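Side-chain contact in fructose-bisphosphate aldolase (Thermus caldophilus, PDB 2FJK), which is a class II fructose-bisphosphate aldolase, an enzyme of TIM-barrel fold, and binds 1,3-dihydroxyacetonephosphate: residues A[113-116]-A[117-121]. Residues are numbered along the deposited sequence; the frame is centred on the assembly and turned at random.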
loop_
_atom_site.group_PDB
_atom_site.type_symbol
_atom_site.label_atom_id
_atom_site.label_comp_id
_atom_site.label_asym_id
_atom_site.label_seq_id
_atom_site.Cartn_x
_atom_site.Cartn_y
_atom_site.Cartn_z
ATOM N N ARG A 113 -15.834 3.728 -31.981
ATOM C CA ARG A 113 -16.531 2.711 -31.204
ATOM C C ARG A 113 -15.676 2.183 -30.058
ATOM O O ARG A 113 -16.082 2.219 -28.896
ATOM C CB ARG A 113 -16.920 1.544 -32.104
ATOM C CG ARG A 113 -17.600 0.390 -31.383
ATOM C CD ARG A 113 -17.512 -0.860 -32.236
ATOM N NE ARG A 113 -17.887 -0.574 -33.615
ATOM C CZ ARG A 113 -17.437 -1.249 -34.667
ATOM N NH1 ARG A 113 -16.590 -2.257 -34.498
ATOM N NH2 ARG A 113 -17.827 -0.906 -35.887
ATOM N N GLU A 114 -14.493 1.682 -30.396
ATOM C CA GLU A 114 -13.576 1.141 -29.398
ATOM C C GLU A 114 -13.189 2.201 -28.358
ATOM O O GLU A 114 -13.301 1.973 -27.162
ATOM C CB GLU A 114 -12.318 0.609 -30.087
ATOM C CG GLU A 114 -12.529 -0.652 -30.912
ATOM C CD GLU A 114 -12.624 -1.893 -30.050
ATOM O OE1 GLU A 114 -11.814 -2.021 -29.107
ATOM O OE2 GLU A 114 -13.493 -2.749 -30.317
ATOM N N THR A 115 -12.738 3.358 -28.830
ATOM C CA THR A 115 -12.329 4.454 -27.953
ATOM C C THR A 115 -13.429 4.849 -26.975
ATOM O O THR A 115 -13.188 4.959 -25.762
ATOM C CB THR A 115 -11.919 5.697 -28.781
ATOM O OG1 THR A 115 -10.783 5.366 -29.587
ATOM C CG2 THR A 115 -11.567 6.873 -27.883
ATOM N N LYS A 116 -14.636 5.045 -27.506
ATOM C CA LYS A 116 -15.787 5.432 -26.701
ATOM C C LYS A 116 -16.058 4.422 -25.588
ATOM O O LYS A 116 -16.405 4.793 -24.469
ATOM C CB LYS A 116 -17.024 5.558 -27.585
ATOM C CG LYS A 116 -18.210 6.222 -26.913
ATOM C CD LYS A 116 -19.443 6.133 -27.815
ATOM C CE LYS A 116 -20.686 6.687 -27.142
ATOM N NZ LYS A 116 -21.916 6.190 -27.828
ATOM N N ARG A 117 -15.911 3.143 -25.908
ATOM C CA ARG A 117 -16.125 2.087 -24.928
ATOM C C ARG A 117 -15.108 2.222 -23.792
ATOM O O ARG A 117 -15.401 1.919 -22.638
ATOM C CB ARG A 117 -15.958 0.723 -25.593
ATOM C CG ARG A 117 -16.286 -0.445 -24.689
ATOM C CD ARG A 117 -15.893 -1.760 -25.339
ATOM N NE ARG A 117 -16.484 -2.898 -24.642
ATOM C CZ ARG A 117 -16.128 -4.159 -24.850
ATOM N NH1 ARG A 117 -15.181 -4.443 -25.732
ATOM N NH2 ARG A 117 -16.720 -5.136 -24.175
ATOM N N VAL A 118 -13.907 2.674 -24.141
ATOM C CA VAL A 118 -12.833 2.853 -23.177
ATOM C C VAL A 118 -13.095 4.058 -22.296
ATOM O O VAL A 118 -12.812 4.035 -21.106
ATOM C CB VAL A 118 -11.462 3.026 -23.893
ATOM C CG1 VAL A 118 -10.416 3.561 -22.911
ATOM C CG2 VAL A 118 -11.003 1.684 -24.464
ATOM N N VAL A 119 -13.633 5.115 -22.883
ATOM C CA VAL A 119 -13.926 6.332 -22.132
ATOM C C VAL A 119 -14.974 6.062 -21.066
ATOM O O VAL A 119 -14.882 6.558 -19.946
ATOM C CB VAL A 119 -14.444 7.464 -23.066
ATOM C CG1 VAL A 119 -14.973 8.636 -22.239
ATOM C CG2 VAL A 119 -13.327 7.937 -23.969
ATOM N N GLU A 120 -15.974 5.269 -21.421
ATOM C CA GLU A 120 -17.041 4.945 -20.490
ATOM C C GLU A 120 -16.492 4.145 -19.315
ATOM O O GLU A 120 -16.835 4.407 -18.162
ATOM C CB GLU A 120 -18.141 4.167 -21.214
ATOM C CG GLU A 120 -18.632 4.885 -22.467
ATOM C CD GLU A 120 -19.715 4.126 -23.219
ATOM O OE1 GLU A 120 -19.585 2.894 -23.399
ATOM O OE2 GLU A 120 -20.694 4.771 -23.646
ATOM N N ALA A 121 -15.624 3.179 -19.610
ATOM C CA ALA A 121 -15.019 2.342 -18.574
ATOM C C ALA A 121 -14.113 3.180 -17.679
ATOM O O ALA A 121 -14.204 3.125 -16.455
ATOM C CB ALA A 121 -14.219 1.207 -19.219
#
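Two consecutive turns of helix 108-124, the crossover helix of a beta-alpha-beta unit in the TIM barrel, meet here, with K116 and E120 one turn apart on the exposed face. Four i to i+4 backbone bonds tie the turns together, from R117 N to R113 O through to E120 N to K116 O (3.1 Å, N-H...O angle 158°). T115 O takes the N-H of V119 at 2.9 Å and a weak second bond, bent to 122°, from V118 N, which also donates to E114 O. On the buried face V118 and V119 lie against V129 of strand 128-133, while T115 and V118 also touch I101 of strand 98-101. T115 OG1 is hydrogen-bonded to N111 O one turn back, while T115 CG2 comes within 4.4 Å of V119 CG2. V119 CG2, beside its own backbone N, rests 3.5 Å from T115 O. R117 runs out extended to a cation-pi contact with Y85, its NH1 staying 5.2 Å from E114 OE2. On the solvent side the extended K116 chain crosses E120 at an angle, and K116 NZ stops 4.6 Å from E120 OE2, so any attraction between the two charges is probably modest. E120 CG, turned beside its backbone N (chi1 -53°), sits 3.0 Å from K116 O, and the carboxylate beyond it brings OE2 to 4.0 Å from K116 CE.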